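Local coordinates for protein mannan endo-1,4-beta-mannosidase (Bacillus subtilis, PDB 3CBW) that hydrolyses internal beta-1,4-mannosidic linkages in mannan, galactomannan and glucomannan as a secreted family 26 glycoside hydrolase, at residues Val15-Met27 against Tyr208-Trp222. The protein carries 3 engineered substitutions. Sequence-based numbering, arbitrary orientation.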
ATOM      1  N   VAL A  15       2.342  13.362   7.852  1.00  8.34           N
ATOM      2  CA  VAL A  15       2.288  14.574   7.046  1.00  8.91           C
ATOM      3  C   VAL A  15       1.008  15.363   7.274  1.00  8.68           C
ATOM      4  O   VAL A  15       1.025  16.591   7.185  1.00  9.31           O
ATOM      5  CB  VAL A  15       2.502  14.317   5.537  1.00  9.25           C
ATOM      6  CG1 VAL A  15       3.891  13.767   5.309  1.00  9.43           C
ATOM      7  CG2 VAL A  15       1.441  13.401   4.959  1.00  9.43           C
ATOM      8  N   ASN A  16      -0.094  14.685   7.576  1.00  8.64           N
ATOM      9  CA  ASN A  16      -1.335  15.384   7.891  1.00  9.03           C
ATOM     10  C   ASN A  16      -1.209  16.034   9.272  1.00  9.19           C
ATOM     11  O   ASN A  16      -1.112  15.326  10.276  1.00  9.01           O
ATOM     12  CB  ASN A  16      -2.485  14.383   7.867  1.00  9.02           C
ATOM     13  CG  ASN A  16      -3.801  14.991   8.297  1.00  8.73           C
ATOM     14  OD1 ASN A  16      -3.896  16.182   8.576  1.00  9.39           O
ATOM     15  ND2 ASN A  16      -4.839  14.183   8.304  1.00 10.27           N
ATOM     16  N   PRO A  17      -1.234  17.386   9.339  1.00  9.83           N
ATOM     17  CA  PRO A  17      -1.017  18.057  10.626  1.00 10.60           C
ATOM     18  C   PRO A  17      -2.117  17.793  11.654  1.00 10.63           C
ATOM     19  O   PRO A  17      -1.905  17.991  12.840  1.00 12.47           O
ATOM     20  CB  PRO A  17      -0.975  19.549  10.250  1.00 11.34           C
ATOM     21  CG  PRO A  17      -1.718  19.656   9.004  1.00 10.84           C
ATOM     22  CD  PRO A  17      -1.472  18.358   8.255  1.00 10.05           C
ATOM     23  N   ASN A  18      -3.273  17.341  11.194  1.00  9.95           N
ATOM     24  CA  ASN A  18      -4.411  17.076  12.063  1.00  9.81           C
ATOM     25  C   ASN A  18      -4.635  15.596  12.301  1.00  9.53           C
ATOM     26  O   ASN A  18      -5.719  15.188  12.706  1.00  9.82           O
ATOM     27  CB  ASN A  18      -5.652  17.743  11.482  1.00 10.74           C
ATOM     28  CG  ASN A  18      -5.502  19.243  11.408  1.00 12.40           C
ATOM     29  OD1 ASN A  18      -5.547  19.833  10.323  1.00 14.87           O
ATOM     30  ND2 ASN A  18      -5.248  19.860  12.547  1.00 12.21           N
ATOM     31  N   ALA A  19      -3.607  14.787  12.075  1.00  9.35           N
ATOM     32  CA  ALA A  19      -3.708  13.352  12.308  1.00  9.31           C
ATOM     33  C   ALA A  19      -4.145  13.046  13.736  1.00  9.85           C
ATOM     34  O   ALA A  19      -3.713  13.701  14.696  1.00 10.17           O
ATOM     35  CB  ALA A  19      -2.378  12.685  12.014  1.00  9.99           C
ATOM     36  N   GLN A  20      -5.006  12.045  13.865  1.00  9.21           N
ATOM     37  CA  GLN A  20      -5.439  11.523  15.162  1.00 10.08           C
ATOM     38  C   GLN A  20      -4.242  11.035  15.974  1.00  9.65           C
ATOM     39  O   GLN A  20      -3.233  10.575  15.411  1.00  9.48           O
ATOM     40  CB  GLN A  20      -6.408  10.359  14.956  1.00 10.47           C
ATOM     41  CG  GLN A  20      -7.745  10.748  14.338  1.00 10.94           C
ATOM     42  CD  GLN A  20      -8.721   9.587  14.243  1.00 11.90           C
ATOM     43  OE1 GLN A  20      -8.330   8.427  14.122  1.00 14.02           O
ATOM     44  NE2 GLN A  20     -10.007   9.905  14.284  1.00 14.68           N
ATOM     45  N   GLN A  21      -4.366  11.109  17.301  1.00 10.65           N
ATOM     46  CA  GLN A  21      -3.279  10.700  18.185  1.00 10.83           C
ATOM     47  C   GLN A  21      -2.819   9.275  17.908  1.00 10.40           C
ATOM     48  O   GLN A  21      -1.630   9.020  17.875  1.00  9.86           O
ATOM     49  CB  GLN A  21      -3.665  10.862  19.663  1.00 12.13           C
ATOM     50  CG  GLN A  21      -2.532  10.525  20.646  1.00 15.34           C
ATOM     51  CD  GLN A  21      -1.276  11.344  20.411  1.00 19.47           C
ATOM     52  OE1 GLN A  21      -1.285  12.570  20.536  1.00 22.75           O
ATOM     53  NE2 GLN A  21      -0.189  10.673  20.066  1.00 19.37           N
ATOM     54  N   THR A  22      -3.745   8.350  17.689  1.00 10.34           N
ATOM     55  CA  THR A  22      -3.336   6.969  17.469  1.00 10.72           C
ATOM     56  C   THR A  22      -2.498   6.834  16.195  1.00 10.05           C
ATOM     57  O   THR A  22      -1.501   6.087  16.168  1.00  9.78           O
ATOM     58  CB  THR A  22      -4.542   6.042  17.419  1.00 11.25           C
ATOM     59  OG1 THR A  22      -5.181   6.067  18.696  1.00 13.63           O
ATOM     60  CG2 THR A  22      -4.134   4.619  17.101  1.00 13.38           C
ATOM     61  N   THR A  23      -2.897   7.560  15.156  1.00  9.48           N
ATOM     62  CA  THR A  23      -2.155   7.585  13.905  1.00  9.53           C
ATOM     63  C   THR A  23      -0.774   8.205  14.097  1.00  9.22           C
ATOM     64  O   THR A  23       0.215   7.697  13.576  1.00  8.92           O
ATOM     65  CB  THR A  23      -2.974   8.280  12.816  1.00  9.51           C
ATOM     66  OG1 THR A  23      -4.112   7.460  12.522  1.00 10.61           O
ATOM     67  CG2 THR A  23      -2.170   8.464  11.543  1.00  9.63           C
ATOM     68  N   LYS A  24      -0.686   9.290  14.860  1.00  9.04           N
ATOM     69  CA  LYS A  24       0.619   9.876  15.201  1.00  9.65           C
ATOM     70  C   LYS A  24       1.516   8.872  15.917  1.00  9.47           C
ATOM     71  O   LYS A  24       2.694   8.745  15.588  1.00  9.81           O
ATOM     72  CB  LYS A  24       0.438  11.129  16.065  1.00  9.64           C
ATOM     73  CG  LYS A  24      -0.248  12.279  15.341  1.00 11.26           C
ATOM     74  CD  LYS A  24      -0.329  13.541  16.193  1.00 13.36           C
ATOM     75  CE  LYS A  24       0.942  14.361  16.096  1.00 19.73           C
ATOM     76  NZ  LYS A  24       0.901  15.585  16.940  1.00 22.50           N
ATOM     77  N   THR A  25       0.963   8.170  16.897  1.00  9.65           N
ATOM     78  CA  THR A  25       1.732   7.197  17.662  1.00 10.99           C
ATOM     79  C   THR A  25       2.236   6.066  16.773  1.00 10.33           C
ATOM     80  O   THR A  25       3.416   5.723  16.799  1.00 10.60           O
ATOM     81  CB  THR A  25       0.890   6.654  18.809  1.00 11.95           C
ATOM     82  OG1 THR A  25       0.646   7.732  19.715  1.00 13.75           O
ATOM     83  CG2 THR A  25       1.603   5.530  19.531  1.00 13.37           C
ATOM     84  N   VAL A  26       1.346   5.509  15.963  1.00  9.56           N
ATOM     85  CA  VAL A  26       1.716   4.418  15.075  1.00  9.76           C
ATOM     86  C   VAL A  26       2.782   4.872  14.078  1.00  9.20           C
ATOM     87  O   VAL A  26       3.739   4.138  13.822  1.00  9.25           O
ATOM     88  CB  VAL A  26       0.472   3.847  14.360  1.00 10.05           C
ATOM     89  CG1 VAL A  26       0.850   2.975  13.157  1.00 11.61           C
ATOM     90  CG2 VAL A  26      -0.376   3.072  15.355  1.00 11.68           C
ATOM     91  N   MET A  27       2.646   6.076  13.524  1.00  9.06           N
ATOM     92  CA  MET A  27       3.629   6.533  12.551  1.00  9.11           C
ATOM     93  C   MET A  27       5.017   6.656  13.183  1.00  8.78           C
ATOM     94  O   MET A  27       6.017   6.223  12.598  1.00  8.86           O
ATOM     95  CB  MET A  27       3.212   7.875  11.937  1.00  9.86           C
ATOM     96  CG  MET A  27       4.126   8.317  10.804  1.00 10.55           C
ATOM     97  SD  MET A  27       4.110   7.209   9.332  1.00  8.23           S
ATOM     98  CE  MET A  27       5.886   6.894   9.151  1.00 11.82           C
ATOM     99  N   TYR A 208      -4.769  13.406  -2.266  1.00  8.16           N
ATOM    100  CA  TYR A 208      -4.358  13.807  -0.917  1.00  8.58           C
ATOM    101  C   TYR A 208      -5.278  14.921  -0.390  1.00  8.87           C
ATOM    102  O   TYR A 208      -5.769  14.847   0.740  1.00  8.93           O
ATOM    103  CB  TYR A 208      -2.882  14.242  -0.879  1.00  8.92           C
ATOM    104  CG  TYR A 208      -2.481  14.697   0.506  1.00  8.65           C
ATOM    105  CD1 TYR A 208      -1.966  13.800   1.442  1.00  8.67           C
ATOM    106  CD2 TYR A 208      -2.671  16.029   0.906  1.00  9.10           C
ATOM    107  CE1 TYR A 208      -1.624  14.216   2.728  1.00  9.87           C
ATOM    108  CE2 TYR A 208      -2.350  16.448   2.198  1.00  9.91           C
ATOM    109  CZ  TYR A 208      -1.814  15.535   3.095  1.00  9.78           C
ATOM    110  OH  TYR A 208      -1.488  15.931   4.380  1.00 10.92           O
ATOM    111  N   HIS A 209      -5.515  15.947  -1.206  1.00  8.88           N
ATOM    112  CA  HIS A 209      -6.345  17.070  -0.770  1.00  9.48           C
ATOM    113  C   HIS A 209      -7.801  16.694  -0.624  1.00  9.06           C
ATOM    114  O   HIS A 209      -8.461  17.172   0.302  1.00  9.82           O
ATOM    115  CB  HIS A 209      -6.167  18.266  -1.701  1.00 10.56           C
ATOM    116  CG  HIS A 209      -4.817  18.878  -1.592  1.00 10.82           C
ATOM    117  ND1 HIS A 209      -4.042  19.196  -2.688  1.00 13.00           N
ATOM    118  CD2 HIS A 209      -4.085  19.200  -0.502  1.00 10.87           C
ATOM    119  CE1 HIS A 209      -2.893  19.701  -2.273  1.00 13.14           C
ATOM    120  NE2 HIS A 209      -2.894  19.715  -0.951  1.00 11.80           N
ATOM    121  N   TYR A 210      -8.305  15.825  -1.491  1.00  9.48           N
ATOM    122  CA  TYR A 210      -9.679  15.382  -1.356  1.00  9.81           C
ATOM    123  C   TYR A 210      -9.854  14.651  -0.026  1.00  9.56           C
ATOM    124  O   TYR A 210     -10.786  14.923   0.736  1.00  9.98           O
ATOM    125  CB  TYR A 210     -10.062  14.462  -2.516  1.00 10.66           C
ATOM    126  CG  TYR A 210     -11.542  14.190  -2.597  1.00 11.40           C
ATOM    127  CD1 TYR A 210     -12.346  14.938  -3.453  1.00 14.85           C
ATOM    128  CD2 TYR A 210     -12.145  13.194  -1.825  1.00 11.89           C
ATOM    129  CE1 TYR A 210     -13.707  14.714  -3.548  1.00 15.39           C
ATOM    130  CE2 TYR A 210     -13.527  12.955  -1.907  1.00 12.35           C
ATOM    131  CZ  TYR A 210     -14.298  13.732  -2.778  1.00 14.14           C
ATOM    132  OH  TYR A 210     -15.657  13.542  -2.908  1.00 16.34           O
ATOM    133  N   MET A 211      -8.968  13.696   0.257  1.00  8.89           N
ATOM    134  CA  MET A 211      -9.120  12.889   1.465  1.00  8.75           C
ATOM    135  C   MET A 211      -8.854  13.694   2.730  1.00  9.11           C
ATOM    136  O   MET A 211      -9.586  13.580   3.704  1.00  9.01           O
ATOM    137  CB  MET A 211      -8.194  11.671   1.414  1.00  8.97           C
ATOM    138  CG  MET A 211      -8.525  10.663   0.305  1.00  9.11           C
ATOM    139  SD  MET A 211     -10.287  10.019   0.248  1.00  4.93           S
ATOM    140  CE  MET A 211     -10.290   9.418  -1.500  1.00 10.54           C
ATOM    141  N   THR A 212      -7.794  14.491   2.718  1.00  9.03           N
ATOM    142  CA  THR A 212      -7.334  15.179   3.916  1.00  9.19           C
ATOM    143  C   THR A 212      -8.155  16.438   4.188  1.00  9.68           C
ATOM    144  O   THR A 212      -8.617  16.652   5.310  1.00 10.75           O
ATOM    145  CB  THR A 212      -5.835  15.511   3.787  1.00  8.95           C
ATOM    146  OG1 THR A 212      -5.120  14.305   3.498  1.00  8.82           O
ATOM    147  CG2 THR A 212      -5.290  16.135   5.051  1.00 10.31           C
ATOM    148  N   ASP A 213      -8.342  17.265   3.162  1.00  9.39           N
ATOM    149  CA  ASP A 213      -8.973  18.568   3.374  1.00  9.86           C
ATOM    150  C   ASP A 213     -10.473  18.513   3.119  1.00 10.44           C
ATOM    151  O   ASP A 213     -11.255  18.797   4.023  1.00 12.00           O
ATOM    152  CB  ASP A 213      -8.274  19.622   2.522  1.00 10.26           C
ATOM    153  CG  ASP A 213      -6.828  19.810   2.927  1.00 11.59           C
ATOM    154  OD1 ASP A 213      -6.527  19.703   4.140  1.00 12.22           O
ATOM    155  OD2 ASP A 213      -5.995  20.062   2.037  1.00 11.64           O
ATOM    156  N   THR A 214     -10.892  18.105   1.933  1.00 10.50           N
ATOM    157  CA  THR A 214     -12.332  18.036   1.633  1.00 11.23           C
ATOM    158  C   THR A 214     -13.051  17.104   2.597  1.00 10.87           C
ATOM    159  O   THR A 214     -14.152  17.420   3.070  1.00 11.49           O
ATOM    160  CB  THR A 214     -12.571  17.591   0.177  1.00 11.43           C
ATOM    161  OG1 THR A 214     -11.848  18.458  -0.704  1.00 13.56           O
ATOM    162  CG2 THR A 214     -14.065  17.596  -0.189  1.00 13.10           C
ATOM    163  N   ARG A 215     -12.424  15.973   2.911  1.00 10.06           N
ATOM    164  CA  ARG A 215     -13.087  14.931   3.674  1.00 10.05           C
ATOM    165  C   ARG A 215     -12.596  14.785   5.112  1.00 10.07           C
ATOM    166  O   ARG A 215     -13.152  14.000   5.883  1.00 10.61           O
ATOM    167  CB  ARG A 215     -13.036  13.608   2.909  1.00  9.82           C
ATOM    168  CG  ARG A 215     -13.757  13.683   1.549  1.00 10.46           C
ATOM    169  CD  ARG A 215     -15.283  13.965   1.694  1.00 11.01           C
ATOM    170  NE  ARG A 215     -15.854  12.955   2.577  1.00 11.83           N
ATOM    171  CZ  ARG A 215     -16.611  11.928   2.192  1.00 10.72           C
ATOM    172  NH1 ARG A 215     -17.006  11.786   0.935  1.00 12.06           N
ATOM    173  NH2 ARG A 215     -16.987  11.036   3.084  1.00 12.10           N
ATOM    174  N   GLY A 216     -11.568  15.543   5.484  1.00 10.02           N
ATOM    175  CA  GLY A 216     -11.100  15.594   6.869  1.00 10.61           C
ATOM    176  C   GLY A 216     -10.599  14.274   7.429  1.00 10.65           C
ATOM    177  O   GLY A 216     -10.671  14.031   8.634  1.00 11.52           O
ATOM    178  N   LEU A 217     -10.062  13.415   6.566  1.00  9.98           N
ATOM    179  CA  LEU A 217      -9.666  12.073   6.998  1.00  9.75           C
ATOM    180  C   LEU A 217      -8.313  12.091   7.712  1.00  9.83           C
ATOM    181  O   LEU A 217      -7.276  12.295   7.086  1.00 11.72           O
ATOM    182  CB  LEU A 217      -9.693  11.090   5.827  1.00  9.42           C
ATOM    183  CG  LEU A 217     -11.078  10.900   5.194  1.00  8.85           C
ATOM    184  CD1 LEU A 217     -10.969  10.155   3.888  1.00 10.29           C
ATOM    185  CD2 LEU A 217     -12.072  10.177   6.099  1.00 10.30           C
ATOM    186  N   ASP A 218      -8.343  11.882   9.027  1.00  9.06           N
ATOM    187  CA  ASP A 218      -7.200  12.142   9.910  1.00  8.98           C
ATOM    188  C   ASP A 218      -6.524  10.873  10.443  1.00  8.77           C
ATOM    189  O   ASP A 218      -5.684  10.953  11.333  1.00  8.87           O
ATOM    190  CB  ASP A 218      -7.635  13.078  11.061  1.00  9.58           C
ATOM    191  CG  ASP A 218      -7.964  14.479  10.588  1.00  9.64           C
ATOM    192  OD1 ASP A 218      -7.401  14.915   9.566  1.00 10.51           O
ATOM    193  OD2 ASP A 218      -8.789  15.139  11.264  1.00 10.88           O
ATOM    194  N   HIS A 219      -6.844   9.733   9.841  1.00  8.52           N
ATOM    195  CA  HIS A 219      -6.339   8.434  10.276  1.00  8.35           C
ATOM    196  C   HIS A 219      -5.499   7.771   9.181  1.00  7.99           C
ATOM    197  O   HIS A 219      -5.184   6.593   9.289  1.00  8.59           O
ATOM    198  CB  HIS A 219      -7.512   7.535  10.667  1.00  8.57           C
ATOM    199  CG  HIS A 219      -8.428   7.213   9.527  1.00  8.15           C
ATOM    200  ND1 HIS A 219      -8.804   8.152   8.584  1.00  9.27           N
ATOM    201  CD2 HIS A 219      -9.011   6.047   9.156  1.00  8.14           C
ATOM    202  CE1 HIS A 219      -9.594   7.575   7.692  1.00  8.72           C
ATOM    203  NE2 HIS A 219      -9.739   6.302   8.019  1.00  8.14           N
ATOM    204  N   LEU A 220      -5.139   8.518   8.140  1.00  7.96           N
ATOM    205  CA  LEU A 220      -4.423   7.947   6.996  1.00  7.73           C
ATOM    206  C   LEU A 220      -2.927   8.191   7.055  1.00  7.63           C
ATOM    207  O   LEU A 220      -2.462   9.292   7.367  1.00  8.67           O
ATOM    208  CB  LEU A 220      -4.955   8.520   5.676  1.00  7.85           C
ATOM    209  CG  LEU A 220      -6.462   8.403   5.432  1.00  8.09           C
ATOM    210  CD1 LEU A 220      -6.853   8.993   4.093  1.00 10.04           C
ATOM    211  CD2 LEU A 220      -6.913   6.938   5.532  1.00 10.03           C
ATOM    212  N   ILE A 221      -2.192   7.124   6.756  1.00  7.07           N
ATOM    213  CA  ILE A 221      -0.738   7.151   6.594  1.00  7.60           C
ATOM    214  C   ILE A 221      -0.508   6.899   5.112  1.00  7.27           C
ATOM    215  O   ILE A 221      -0.923   5.876   4.577  1.00  7.75           O
ATOM    216  CB  ILE A 221      -0.085   6.066   7.473  1.00  7.26           C
ATOM    217  CG1 ILE A 221      -0.282   6.408   8.962  1.00  9.26           C
ATOM    218  CG2 ILE A 221       1.401   5.905   7.135  1.00  7.52           C
ATOM    219  CD1 ILE A 221       0.189   5.329   9.922  1.00 10.05           C
ATOM    220  N   TRP A 222       0.118   7.861   4.444  1.00  6.22           N
ATOM    221  CA  TRP A 222       0.181   7.907   2.988  1.00  6.73           C
ATOM    222  C   TRP A 222       1.399   7.180   2.438  1.00  6.62           C
ATOM    223  O   TRP A 222       2.539   7.488   2.827  1.00  6.51           O
ATOM    224  CB  TRP A 222       0.166   9.375   2.536  1.00  6.95           C
ATOM    225  CG  TRP A 222      -1.177   9.983   2.771  1.00  7.14           C
ATOM    226  CD1 TRP A 222      -1.668  10.449   3.956  1.00  8.24           C
ATOM    227  CD2 TRP A 222      -2.225  10.116   1.813  1.00  7.29           C
ATOM    228  NE1 TRP A 222      -2.958  10.889   3.784  1.00  7.72           N
ATOM    229  CE2 TRP A 222      -3.325  10.697   2.479  1.00  7.70           C
ATOM    230  CE3 TRP A 222      -2.332   9.837   0.445  1.00  6.95           C
ATOM    231  CZ2 TRP A 222      -4.522  10.997   1.827  1.00  8.45           C
ATOM    232  CZ3 TRP A 222      -3.527  10.136  -0.202  1.00  7.81           C
ATOM    233  CH2 TRP A 222      -4.610  10.690   0.492  1.00  7.99           C
TER
HETATM  234  O   HOH W   1      -0.479  11.628   7.267  1.00  9.21           O
HETATM  235  O   HOH W   2      -4.263  11.407   7.703  1.00 14.75           O
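N16 and D218 meet near the N-terminal end of strand 220-224 in the (beta/alpha)8 barrel of this family 26 enzyme, where the N-terminal 15-20 loop lies along the connection from helix 194-214 into that strand. The amide of N16 is used at both ends. Its ND2 donates to D218 OD1 at 2.9 Å, a fairly straight bond (161°) that stays close to the amide plane and reaches the anti side of the carboxylate; water 2 accepts from the same nitrogen. Its OD1 takes the backbone N of N18 to make an Asx turn, superimposed on the type I turn that A19 N closes onto N16 O. CG stands anti to the backbone N (chi1 175°), which brings the amide alongside the T212 methyl, with CG2 3.7 Å from N16 CG, while ND2 turns to the D218 carboxylate. With an alanine at N16, D218 OD1 and water 2 would probably be left without this donor and N18 N without its side-chain acceptor.

Two waters serve the carbonyls of L217 and L220. Water 2 donates to L217 O and, at 2.8 Å, to L220 O, while water 1 links L220 O to N16 N. D218 O in turn accepts from Q20 N (2.8 Å, 167°), the N-cap residue of helix 21-32, and A19 CA adds a CH...O contact to that oxygen. D218 N itself donates to E163, whose backbone O receives a weak bond from Q20 NE2.

Apolar contacts carry the helix onto the strand: I221 spreads its branches, CG1 against T23 CG2, CD1 against V26 CG1, and CG2 packed 3.7 Å from M27 SD. At the other end V15, its N bound by D244, sets CG2 3.9 Å from Y208 CE1.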